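Local coordinates for Lin0012 protein (Listeria innocua, PDB 3K17) that probably phosphorylates phosphomevalonate with ATP, as a GHMP-family kinase of the mevalonate pathway to isopentenyl diphosphate, at residues 12-17 against 30-35; 39-44 against 125-130; 49-54 against 101-106; 170-175 against 347-352. All coordinates share one frame; numbering follows the deposited sequence.

Contact 1 of 4, residues 12-17 against 30-35; sequences PGKLYV and AILTAV
Residues 12-17 and 30-35 run antiparallel as the two arms of a beta hairpin, their strand axes at 148°, so that Leu15 faces Thr33 as a hydrogen-bonded pair and Tyr16 faces Leu32 as a non-hydrogen-bonded one. Leu15 N gives its hydrogen to Thr33 O at 3.0 Å, and Thr33 N returns the bond to Leu15 O. Val17 N reaches Ile31 O at 2.8 Å, and Val35 N donates to Gly13 O. Tyr16 and Leu32 carry the face they share. They lie side by side, and Leu32 CD2 sits over the middle of the phenol ring, 3.5 Å from its centroid and 4° off the normal, a CH-pi contact. Ala30 fits at the edge of the same ring, its CB in the ring plane and 3.8 Å from Tyr16 CE1. On the other face Leu15 crosses Val35 at about a right angle, with CD1 3.5 Å from Val35 CG1, and Gly13, having no side chain, allows Val35 CG2 to lie against its backbone. Thr33 suits its place by dividing its two branches: with OG1 anti to the backbone N (chi1 179°) the hydroxyl bonds to Ala34 O, while CG2 is turned to Val17 CG2 at 4.0 Å. The hairpin lies near the centre of the chain between two layers: Ser166 of helix 162-169 touches Lys14, Leu32 and Ala34 on one face, strand 321-326 meets Leu15 and Val17 on the other, and strand 172-176 pairs along the other edge of 30-35.

Contact 2 of 4, residues 39-44 against 125-130; sequences ITLTLE and VAVINA
Ala126 O takes the helical hydrogen bond from Ala130 N at 2.9 Å and is also touched by a methyl of the strand, Leu41 CD1, at 3.5 Å. That leucine is the centre of the contact. Its CG stands anti to the backbone N (chi1 -168°), which carries both branches out to helix 119-135, where they straddle a single turn: CD1 rests on the Ala126 end and also meets Val127 CG2 at 3.9 Å, while CD2 meets Ala130 CB at 3.6 Å. Ile39 extends the row at one end, CG2 lying 3.9 Å from Ala126 CB, and Leu43 extends it at the other, CD1 approaching Ala130 O at 3.8 Å. Ile39, Leu41 and Leu43 thus all point to the helix, whereas the intervening Thr40 and Thr42 point away, and Thr40 OG1 bonds to Lys10 NZ. On the helix, Ala126 and Ala130 are one turn apart on the side turned to the sheet; as small residues they let the axes come within 8.6 Å. In GHMP kinases a helix of this kind follows the glycine- and serine-rich phosphate-binding loop, as it probably does here, and the contact packs it on the sheet. Every touching residue is buried, and the meeting groups are largely methyls, with Ala126 O a carbonyl already used in the helix, so cohesion probably comes mainly from close packing and the exclusion of water.

Contact 3 of 4, residues 49-54 against 101-106; sequences NELWIP and MVIETE
A beta-alpha-beta crossover brings strand 50-52 alongside residues 101-105 of strand 99-105 in parallel, Leu51 level with Met101 and Trp52 with Val102, and helix 76-91 lies in the connection between them. The ladder is offset as parallel strands require: Met101 N bonds to Glu50 O at 2.7 Å and Met101 O accepts Trp52 N at 2.9 Å, so that Met101, a selenomethionine, grips both flanks of Leu51. Trp52 does the same round Val102, its O accepting Ile103 N at 2.9 Å. The next rung is missing because Pro54 has no N-H; its CD lies 3.3 Å from Ile103 O instead, and its CG packs on Thr105 CG2 at 3.8 Å. Thr105 OG1 is hydrogen-bonded to Leu107 N.

On the more exposed face Trp52 has CG anti to the carbonyl carbon (chi1 -58°), which lays its ring beside Val102. Val102 CG2 is 4.2 Å from the centroid of the five-membered ring, 30° off its normal, an off-centre CH-pi contact. A bond to Glu50 helps to hold the indole: Trp52 NE1 donates to Glu50 OE1 at 2.8 Å, the oxygen lying in the ring plane but being met from above the plane of its own carboxylate. The opposite face is greasy, with Leu51 and Met101 turned to Ile82 of helix 76-91 and Ile53 CG2 lying 4.1 Å from Ile103 CD1. Chemistry therefore divides the ladder in two: one face is hydrocarbon suited to burial under the helix, and the other pairs an aromatic ring with a carboxylate that probably stays charged while accepting the indole hydrogen.

Contact 4 of 4, residues 170-175 against 347-352; sequences GGWIAY and LPFHTG
Trp172 reaches the loop 347-352 with its indole. From CB the chain turns so that CG is anti to the carbonyl carbon (chi1 -68°), which swings the ring toward Thr351 and Phe349. CD1 meets Thr351 CG2 at 3.7 Å. The next atom, NE1, donates to Thr351 OG1 at 3.1 Å, a somewhat bent bond (146°) with the oxygen near the ring plane, at its edge. Further round, CZ2 touches Phe349 CZ at 4.1 Å, the two side chains crossing. Thr351 is apt here because its hydroxyl also bonds Glu210 OE1, while its methyl lies by the indole. The backbone joins in as Gly171 N bonds to Gly352 O at 2.9 Å. Gly170 and Gly171 both have positive phi, a conformation glycine adopts readily, and this turns the chain from the end of helix 162-169 into strand 172-176. Phe215 of strand 214-219 meets the rings of both Trp172 and Phe349 edge-to-face, and strand 204-208 pairs beside 172-176, its Leu208 touching Trp172, so the late loop is fastened between the two sheets.

Overall arrangement
From the N terminus, contact 1 closes first, a short hairpin loop between strands 7-18 and 29-35. Strand 37-45 follows directly and opens contact 2, which closes only at helix 119-135; within that span contact 3 is nested, joining strands 50-52 and 99-105 across helix 76-91. Contact 4 comes last in series, bringing strand 172-176 to a loop 172 residues later, near the C terminus. None of them cross. Contacts 2 and 3 touch, centres about 8 Å apart, where strands 37-45 and 99-105 pair; contacts 1 and 4 touch where strands 29-35 and 172-176 pair, centres about 5 Å apart. All four reach one mixed sheet.

Contact 1 of 4, residues 12-17 against 30-35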
loop_
_atom_site.group_PDB
_atom_site.type_symbol
_atom_site.label_atom_id
_atom_site.label_comp_id
_atom_site.label_asym_id
_atom_site.label_seq_id
_atom_site.Cartn_x
_atom_site.Cartn_y
_atom_site.Cartn_z
ATOM N N PRO A 12 21.215 32.743 16.053
ATOM C CA PRO A 12 22.186 32.076 16.916
ATOM C C PRO A 12 21.678 30.721 17.393
ATOM O O PRO A 12 20.469 30.495 17.459
ATOM C CB PRO A 12 22.342 33.064 18.067
ATOM C CG PRO A 12 20.929 33.589 18.215
ATOM C CD PRO A 12 20.514 33.827 16.772
ATOM N N GLY A 13 22.613 29.829 17.707
ATOM C CA GLY A 13 22.260 28.520 18.225
ATOM C C GLY A 13 21.904 28.707 19.692
ATOM O O GLY A 13 22.007 29.819 20.212
ATOM N N LYS A 14 21.511 27.633 20.369
ATOM C CA LYS A 14 21.112 27.736 21.769
ATOM C C LYS A 14 21.720 26.660 22.648
ATOM O O LYS A 14 22.121 25.601 22.175
ATOM C CB LYS A 14 19.587 27.639 21.881
ATOM C CG LYS A 14 19.038 26.235 21.533
ATOM C CD LYS A 14 18.897 25.330 22.770
ATOM C CE LYS A 14 18.928 23.840 22.411
ATOM N NZ LYS A 14 20.331 23.384 22.115
ATOM N N LEU A 15 21.752 26.945 23.942
ATOM C CA LEU A 15 22.263 26.020 24.934
ATOM C C LEU A 15 21.451 26.155 26.207
ATOM O O LEU A 15 21.351 27.249 26.767
ATOM C CB LEU A 15 23.734 26.319 25.250
ATOM C CG LEU A 15 24.779 25.767 24.277
ATOM C CD1 LEU A 15 26.162 26.260 24.665
ATOM C CD2 LEU A 15 24.721 24.232 24.298
ATOM N N TYR A 16 20.850 25.057 26.651
ATOM C CA TYR A 16 20.111 25.075 27.902
ATOM C C TYR A 16 21.174 25.218 28.978
ATOM O O TYR A 16 22.260 24.639 28.868
ATOM C CB TYR A 16 19.357 23.762 28.104
ATOM C CG TYR A 16 17.965 23.771 27.519
ATOM C CD1 TYR A 16 16.900 24.329 28.227
ATOM C CD2 TYR A 16 17.719 23.266 26.243
ATOM C CE1 TYR A 16 15.628 24.387 27.687
ATOM C CE2 TYR A 16 16.442 23.320 25.686
ATOM C CZ TYR A 16 15.403 23.884 26.416
ATOM O OH TYR A 16 14.141 23.958 25.878
ATOM N N VAL A 17 20.871 25.991 30.014
ATOM C CA VAL A 17 21.821 26.194 31.101
ATOM C C VAL A 17 21.320 25.500 32.365
ATOM O O VAL A 17 22.111 24.977 33.138
ATOM C CB VAL A 17 22.030 27.694 31.389
ATOM C CG1 VAL A 17 22.960 27.871 32.590
ATOM C CG2 VAL A 17 22.619 28.380 30.164
ATOM N N ALA A 30 13.132 27.436 32.440
ATOM C CA ALA A 30 14.507 27.053 32.151
ATOM C C ALA A 30 15.299 28.297 31.789
ATOM O O ALA A 30 14.730 29.309 31.373
ATOM C CB ALA A 30 14.563 26.047 30.993
ATOM N N ILE A 31 16.613 28.213 31.961
ATOM C CA ILE A 31 17.510 29.302 31.624
ATOM C C ILE A 31 18.238 28.862 30.349
ATOM O O ILE A 31 18.630 27.707 30.236
ATOM C CB ILE A 31 18.574 29.520 32.717
ATOM C CG1 ILE A 31 17.903 29.860 34.055
ATOM C CG2 ILE A 31 19.543 30.628 32.279
ATOM C CD1 ILE A 31 17.084 31.136 34.023
ATOM N N LEU A 32 18.398 29.769 29.390
ATOM C CA LEU A 32 19.114 29.431 28.162
ATOM C C LEU A 32 19.917 30.610 27.679
ATOM O O LEU A 32 19.604 31.760 27.988
ATOM C CB LEU A 32 18.161 29.042 27.023
ATOM C CG LEU A 32 17.216 27.845 27.124
ATOM C CD1 LEU A 32 15.798 28.346 27.373
ATOM C CD2 LEU A 32 17.272 27.051 25.802
ATOM N N THR A 33 20.967 30.317 26.926
ATOM C CA THR A 33 21.760 31.367 26.333
ATOM C C THR A 33 21.927 31.026 24.861
ATOM O O THR A 33 22.040 29.852 24.494
ATOM C CB THR A 33 23.165 31.505 26.968
ATOM O OG1 THR A 33 23.876 32.549 26.287
ATOM C CG2 THR A 33 23.966 30.216 26.824
ATOM N N ALA A 34 21.907 32.049 24.018
ATOM C CA ALA A 34 22.120 31.849 22.595
ATOM C C ALA A 34 23.642 31.827 22.458
ATOM O O ALA A 34 24.348 32.357 23.326
ATOM C CB ALA A 34 21.516 33.001 21.804
ATOM N N VAL A 35 24.158 31.217 21.395
ATOM C CA VAL A 35 25.606 31.146 21.214
ATOM C C VAL A 35 26.065 31.849 19.942
ATOM O O VAL A 35 25.279 32.083 19.022
ATOM C CB VAL A 35 26.108 29.669 21.188
ATOM C CG1 VAL A 35 25.581 28.911 22.402
ATOM C CG2 VAL A 35 25.652 28.987 19.918
#

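Contact 2 of 4, residues 39-44 against 125-130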
loop_
_atom_site.group_PDB
_atom_site.type_symbol
_atom_site.label_atom_id
_atom_site.label_comp_id
_atom_site.label_asym_id
_atom_site.label_seq_id
_atom_site.Cartn_x
_atom_site.Cartn_y
_atom_site.Cartn_z
ATOM N N ILE A 39 22.953 30.087 12.070
ATOM C CA ILE A 39 22.321 29.524 10.908
ATOM C C ILE A 39 22.128 30.840 10.155
ATOM O O ILE A 39 21.743 31.852 10.762
ATOM C CB ILE A 39 20.960 28.875 11.247
ATOM C CG1 ILE A 39 21.185 27.382 11.545
ATOM C CG2 ILE A 39 19.976 29.087 10.094
ATOM C CD1 ILE A 39 19.949 26.616 11.904
ATOM N N THR A 40 22.440 30.854 8.864
ATOM C CA THR A 40 22.291 32.068 8.066
ATOM C C THR A 40 21.307 31.827 6.932
ATOM O O THR A 40 21.485 30.911 6.132
ATOM C CB THR A 40 23.641 32.505 7.456
ATOM O OG1 THR A 40 24.576 32.754 8.507
ATOM C CG2 THR A 40 23.475 33.776 6.629
ATOM N N LEU A 41 20.260 32.640 6.873
ATOM C CA LEU A 41 19.267 32.511 5.813
ATOM C C LEU A 41 19.328 33.766 4.935
ATOM O O LEU A 41 19.101 34.880 5.413
ATOM C CB LEU A 41 17.862 32.340 6.418
ATOM C CG LEU A 41 16.771 31.905 5.434
ATOM C CD1 LEU A 41 15.580 31.349 6.185
ATOM C CD2 LEU A 41 16.356 33.085 4.549
ATOM N N THR A 42 19.659 33.580 3.659
ATOM C CA THR A 42 19.741 34.693 2.715
ATOM C C THR A 42 18.512 34.647 1.806
ATOM O O THR A 42 18.245 33.631 1.152
ATOM C CB THR A 42 21.043 34.607 1.888
ATOM O OG1 THR A 42 22.165 34.592 2.781
ATOM C CG2 THR A 42 21.175 35.807 0.952
ATOM N N LEU A 43 17.755 35.739 1.786
ATOM C CA LEU A 43 16.534 35.821 0.990
ATOM C C LEU A 43 16.596 36.903 -0.075
ATOM O O LEU A 43 17.135 37.984 0.153
ATOM C CB LEU A 43 15.328 36.077 1.904
ATOM C CG LEU A 43 13.957 36.353 1.270
ATOM C CD1 LEU A 43 12.874 36.071 2.288
ATOM C CD2 LEU A 43 13.861 37.808 0.780
ATOM N N GLU A 44 16.024 36.611 -1.234
ATOM C CA GLU A 44 16.014 37.565 -2.331
ATOM C C GLU A 44 14.811 37.284 -3.217
ATOM O O GLU A 44 14.249 36.191 -3.178
ATOM C CB GLU A 44 17.300 37.430 -3.148
ATOM C CG GLU A 44 17.383 36.141 -3.940
ATOM C CD GLU A 44 18.775 35.860 -4.473
ATOM O OE1 GLU A 44 19.686 35.611 -3.656
ATOM O OE2 GLU A 44 18.957 35.884 -5.710
ATOM N N VAL A 125 13.288 29.472 13.254
ATOM C CA VAL A 125 13.322 30.900 13.584
ATOM C C VAL A 125 13.872 31.739 12.428
ATOM O O VAL A 125 13.412 32.857 12.201
ATOM C CB VAL A 125 14.160 31.145 14.874
ATOM C CG1 VAL A 125 14.426 32.638 15.086
ATOM C CG2 VAL A 125 13.402 30.586 16.082
ATOM N N ALA A 126 14.838 31.199 11.685
ATOM C CA ALA A 126 15.413 31.917 10.555
ATOM C C ALA A 126 14.354 32.123 9.467
ATOM O O ALA A 126 14.246 33.211 8.886
ATOM C CB ALA A 126 16.622 31.151 9.989
ATOM N N VAL A 127 13.570 31.082 9.195
ATOM C CA VAL A 127 12.526 31.182 8.188
ATOM C C VAL A 127 11.466 32.212 8.609
ATOM O O VAL A 127 11.089 33.086 7.818
ATOM C CB VAL A 127 11.845 29.804 7.955
ATOM C CG1 VAL A 127 10.566 29.970 7.120
ATOM C CG2 VAL A 127 12.830 28.859 7.242
ATOM N N ILE A 128 10.995 32.119 9.849
ATOM C CA ILE A 128 9.969 33.048 10.317
ATOM C C ILE A 128 10.485 34.486 10.251
ATOM O O ILE A 128 9.801 35.373 9.737
ATOM C CB ILE A 128 9.517 32.715 11.761
ATOM C CG1 ILE A 128 8.862 31.321 11.799
ATOM C CG2 ILE A 128 8.549 33.802 12.282
ATOM C CD1 ILE A 128 7.664 31.153 10.877
ATOM N N ASN A 129 11.689 34.717 10.763
ATOM C CA ASN A 129 12.254 36.061 10.731
ATOM C C ASN A 129 12.456 36.576 9.323
ATOM O O ASN A 129 12.159 37.739 9.041
ATOM C CB ASN A 129 13.577 36.127 11.481
ATOM C CG ASN A 129 13.390 36.511 12.928
ATOM O OD1 ASN A 129 12.427 37.185 13.272
ATOM N ND2 ASN A 129 14.316 36.104 13.780
ATOM N N ALA A 130 12.958 35.720 8.440
ATOM C CA ALA A 130 13.185 36.125 7.057
ATOM C C ALA A 130 11.894 36.507 6.329
ATOM O O ALA A 130 11.859 37.504 5.618
ATOM C CB ALA A 130 13.900 35.014 6.292
#

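Contact 3 of 4, residues 49-54 against 101-106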
loop_
_atom_site.group_PDB
_atom_site.type_symbol
_atom_site.label_atom_id
_atom_site.label_comp_id
_atom_site.label_asym_id
_atom_site.label_seq_id
_atom_site.Cartn_x
_atom_site.Cartn_y
_atom_site.Cartn_z
ATOM N N ASN A 49 9.538 30.457 -6.331
ATOM C CA ASN A 49 9.996 30.143 -4.985
ATOM C C ASN A 49 11.136 29.154 -5.012
ATOM O O ASN A 49 11.148 28.233 -5.818
ATOM C CB ASN A 49 8.871 29.557 -4.141
ATOM C CG ASN A 49 7.895 30.601 -3.688
ATOM O OD1 ASN A 49 8.281 31.738 -3.418
ATOM N ND2 ASN A 49 6.626 30.224 -3.579
ATOM N N GLU A 50 12.078 29.330 -4.097
ATOM C CA GLU A 50 13.223 28.449 -4.030
ATOM C C GLU A 50 13.734 28.346 -2.600
ATOM O O GLU A 50 13.968 29.365 -1.947
ATOM C CB GLU A 50 14.325 29.007 -4.915
ATOM C CG GLU A 50 14.988 28.007 -5.804
ATOM C CD GLU A 50 15.990 28.663 -6.715
ATOM O OE1 GLU A 50 16.992 29.198 -6.196
ATOM O OE2 GLU A 50 15.770 28.652 -7.945
ATOM N N LEU A 51 13.884 27.122 -2.110
ATOM C CA LEU A 51 14.414 26.912 -0.769
ATOM C C LEU A 51 15.583 25.947 -0.862
ATOM O O LEU A 51 15.467 24.878 -1.467
ATOM C CB LEU A 51 13.356 26.325 0.177
ATOM C CG LEU A 51 13.902 25.898 1.546
ATOM C CD1 LEU A 51 14.484 27.112 2.289
ATOM C CD2 LEU A 51 12.793 25.245 2.363
ATOM N N TRP A 52 16.702 26.338 -0.264
ATOM C CA TRP A 52 17.901 25.514 -0.230
ATOM C C TRP A 52 18.266 25.331 1.238
ATOM O O TRP A 52 18.278 26.307 1.994
ATOM C CB TRP A 52 19.089 26.215 -0.902
ATOM C CG TRP A 52 18.904 26.614 -2.325
ATOM C CD1 TRP A 52 18.026 27.537 -2.817
ATOM C CD2 TRP A 52 19.674 26.154 -3.443
ATOM N NE1 TRP A 52 18.207 27.688 -4.173
ATOM C CE2 TRP A 52 19.212 26.851 -4.582
ATOM C CE3 TRP A 52 20.711 25.224 -3.591
ATOM C CZ2 TRP A 52 19.754 26.645 -5.858
ATOM C CZ3 TRP A 52 21.250 25.020 -4.861
ATOM C CH2 TRP A 52 20.769 25.730 -5.976
ATOM N N ILE A 53 18.542 24.097 1.645
ATOM C CA ILE A 53 18.965 23.851 3.022
ATOM C C ILE A 53 20.224 23.003 2.970
ATOM O O ILE A 53 20.488 22.327 1.969
ATOM C CB ILE A 53 17.875 23.163 3.872
ATOM C CG1 ILE A 53 17.505 21.789 3.298
ATOM C CG2 ILE A 53 16.657 24.059 3.941
ATOM C CD1 ILE A 53 16.632 20.984 4.236
ATOM N N PRO A 54 21.028 23.030 4.043
ATOM C CA PRO A 54 22.273 22.260 4.084
ATOM C C PRO A 54 22.175 20.787 3.736
ATOM O O PRO A 54 23.037 20.256 3.043
ATOM C CB PRO A 54 22.770 22.473 5.516
ATOM C CG PRO A 54 22.197 23.826 5.877
ATOM C CD PRO A 54 20.802 23.725 5.324
HETATM N N MSE A 101 15.405 31.439 -0.975
HETATM C CA MSE A 101 15.971 31.417 0.370
HETATM C C MSE A 101 17.031 30.334 0.475
HETATM O O MSE A 101 16.788 29.175 0.118
HETATM C CB MSE A 101 14.876 31.162 1.411
HETATM C CG MSE A 101 13.873 32.310 1.574
HETATM SE SE MSE A 101 12.544 31.926 2.942
HETATM C CE MSE A 101 11.278 30.949 1.847
ATOM N N VAL A 102 18.202 30.721 0.969
ATOM C CA VAL A 102 19.324 29.806 1.125
ATOM C C VAL A 102 19.773 29.754 2.575
ATOM O O VAL A 102 20.173 30.770 3.146
ATOM C CB VAL A 102 20.526 30.247 0.263
ATOM C CG1 VAL A 102 21.720 29.335 0.528
ATOM C CG2 VAL A 102 20.143 30.219 -1.216
ATOM N N ILE A 103 19.707 28.567 3.167
ATOM C CA ILE A 103 20.117 28.393 4.550
ATOM C C ILE A 103 21.478 27.720 4.664
ATOM O O ILE A 103 21.719 26.674 4.052
ATOM C CB ILE A 103 19.082 27.558 5.331
ATOM C CG1 ILE A 103 17.737 28.293 5.349
ATOM C CG2 ILE A 103 19.590 27.286 6.755
ATOM C CD1 ILE A 103 16.637 27.575 6.118
ATOM N N GLU A 104 22.364 28.334 5.443
ATOM C CA GLU A 104 23.700 27.799 5.688
ATOM C C GLU A 104 23.794 27.606 7.194
ATOM O O GLU A 104 23.035 28.223 7.940
ATOM C CB GLU A 104 24.780 28.791 5.246
ATOM C CG GLU A 104 24.785 29.134 3.766
ATOM C CD GLU A 104 25.666 30.348 3.468
ATOM O OE1 GLU A 104 25.314 31.477 3.899
ATOM O OE2 GLU A 104 26.715 30.170 2.815
ATOM N N THR A 105 24.733 26.781 7.648
ATOM C CA THR A 105 24.871 26.548 9.084
ATOM C C THR A 105 26.300 26.493 9.622
ATOM O O THR A 105 27.230 26.115 8.911
ATOM C CB THR A 105 24.177 25.236 9.490
ATOM O OG1 THR A 105 24.390 24.993 10.885
ATOM C CG2 THR A 105 24.740 24.060 8.676
ATOM N N GLU A 106 26.447 26.869 10.892
ATOM C CA GLU A 106 27.721 26.836 11.603
ATOM C C GLU A 106 27.450 26.017 12.861
ATOM O O GLU A 106 28.278 25.951 13.766
ATOM C CB GLU A 106 28.170 28.240 12.044
ATOM C CG GLU A 106 28.108 29.334 10.985
ATOM C CD GLU A 106 28.612 30.691 11.518
ATOM O OE1 GLU A 106 28.342 31.023 12.698
ATOM O OE2 GLU A 106 29.267 31.423 10.751
#

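Contact 4 of 4, residues 170-175 against 347-352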
loop_
_atom_site.group_PDB
_atom_site.type_symbol
_atom_site.label_atom_id
_atom_site.label_comp_id
_atom_site.label_asym_id
_atom_site.label_seq_id
_atom_site.Cartn_x
_atom_site.Cartn_y
_atom_site.Cartn_z
ATOM N N GLY A 170 17.783 35.704 21.410
ATOM C CA GLY A 170 19.208 35.937 21.576
ATOM C C GLY A 170 19.528 36.163 23.049
ATOM O O GLY A 170 18.660 36.019 23.913
ATOM N N GLY A 171 20.778 36.505 23.339
ATOM C CA GLY A 171 21.188 36.742 24.713
ATOM C C GLY A 171 20.869 35.618 25.679
ATOM O O GLY A 171 20.820 34.443 25.300
ATOM N N TRP A 172 20.662 35.991 26.941
ATOM C CA TRP A 172 20.336 35.057 28.005
ATOM C C TRP A 172 18.877 35.249 28.391
ATOM O O TRP A 172 18.417 36.387 28.534
ATOM C CB TRP A 172 21.213 35.321 29.240
ATOM C CG TRP A 172 22.674 35.011 29.056
ATOM C CD1 TRP A 172 23.568 35.688 28.275
ATOM C CD2 TRP A 172 23.391 33.908 29.623
ATOM N NE1 TRP A 172 24.795 35.070 28.315
ATOM C CE2 TRP A 172 24.714 33.974 29.134
ATOM C CE3 TRP A 172 23.040 32.865 30.493
ATOM C CZ2 TRP A 172 25.690 33.034 29.485
ATOM C CZ3 TRP A 172 24.012 31.928 30.844
ATOM C CH2 TRP A 172 25.321 32.021 30.337
ATOM N N ILE A 173 18.150 34.149 28.576
ATOM C CA ILE A 173 16.744 34.250 28.948
ATOM C C ILE A 173 16.273 33.224 29.967
ATOM O O ILE A 173 16.870 32.156 30.144
ATOM C CB ILE A 173 15.799 34.083 27.728
ATOM C CG1 ILE A 173 15.973 32.682 27.130
ATOM C CG2 ILE A 173 16.077 35.155 26.686
ATOM C CD1 ILE A 173 14.885 32.278 26.131
ATOM N N ALA A 174 15.179 33.579 30.629
ATOM C CA ALA A 174 14.509 32.703 31.562
ATOM C C ALA A 174 13.256 32.402 30.744
ATOM O O ALA A 174 12.463 33.304 30.451
ATOM C CB ALA A 174 14.150 33.440 32.835
ATOM N N TYR A 175 13.092 31.147 30.342
ATOM C CA TYR A 175 11.937 30.759 29.538
ATOM C C TYR A 175 10.929 29.956 30.343
ATOM O O TYR A 175 11.282 28.952 30.966
ATOM C CB TYR A 175 12.389 29.914 28.344
ATOM C CG TYR A 175 11.233 29.366 27.538
ATOM C CD1 TYR A 175 10.489 30.195 26.706
ATOM C CD2 TYR A 175 10.858 28.022 27.637
ATOM C CE1 TYR A 175 9.395 29.708 25.989
ATOM C CE2 TYR A 175 9.762 27.526 26.924
ATOM C CZ TYR A 175 9.036 28.375 26.101
ATOM O OH TYR A 175 7.955 27.897 25.390
ATOM N N LEU A 347 34.415 25.026 22.447
ATOM C CA LEU A 347 33.739 25.886 21.483
ATOM C C LEU A 347 33.764 27.320 22.032
ATOM O O LEU A 347 32.898 27.707 22.830
ATOM C CB LEU A 347 32.285 25.424 21.257
ATOM C CG LEU A 347 32.068 23.996 20.726
ATOM C CD1 LEU A 347 30.583 23.763 20.429
ATOM C CD2 LEU A 347 32.881 23.788 19.458
ATOM N N PRO A 348 34.782 28.115 21.645
ATOM C CA PRO A 348 34.910 29.508 22.100
ATOM C C PRO A 348 33.535 30.179 22.114
ATOM O O PRO A 348 32.819 30.180 21.114
ATOM C CB PRO A 348 35.863 30.108 21.075
ATOM C CG PRO A 348 36.828 28.940 20.842
ATOM C CD PRO A 348 35.895 27.744 20.744
ATOM N N PHE A 349 33.181 30.760 23.254
ATOM C CA PHE A 349 31.865 31.351 23.426
ATOM C C PHE A 349 31.753 32.827 23.789
ATOM O O PHE A 349 32.587 33.387 24.484
ATOM C CB PHE A 349 31.115 30.545 24.501
ATOM C CG PHE A 349 29.831 31.193 24.987
ATOM C CD1 PHE A 349 28.599 30.821 24.451
ATOM C CD2 PHE A 349 29.858 32.177 25.976
ATOM C CE1 PHE A 349 27.417 31.420 24.889
ATOM C CE2 PHE A 349 28.675 32.785 26.424
ATOM C CZ PHE A 349 27.456 32.405 25.879
ATOM N N HIS A 350 30.691 33.433 23.275
ATOM C CA HIS A 350 30.280 34.787 23.608
ATOM C C HIS A 350 28.811 34.805 23.192
ATOM O O HIS A 350 28.416 34.162 22.212
ATOM C CB HIS A 350 31.153 35.925 22.996
ATOM C CG HIS A 350 31.240 35.954 21.503
ATOM N ND1 HIS A 350 32.256 35.334 20.807
ATOM C CD2 HIS A 350 30.505 36.618 20.579
ATOM C CE1 HIS A 350 32.143 35.617 19.520
ATOM N NE2 HIS A 350 31.090 36.394 19.355
ATOM N N THR A 351 27.989 35.467 23.995
ATOM C CA THR A 351 26.550 35.511 23.768
ATOM C C THR A 351 26.102 35.771 22.340
ATOM O O THR A 351 26.518 36.742 21.720
ATOM C CB THR A 351 25.898 36.551 24.697
ATOM O OG1 THR A 351 26.402 36.375 26.028
ATOM C CG2 THR A 351 24.385 36.360 24.722
ATOM N N GLY A 352 25.243 34.894 21.818
ATOM C CA GLY A 352 24.751 35.071 20.459
ATOM C C GLY A 352 23.645 36.115 20.359
ATOM O O GLY A 352 22.881 36.309 21.301
#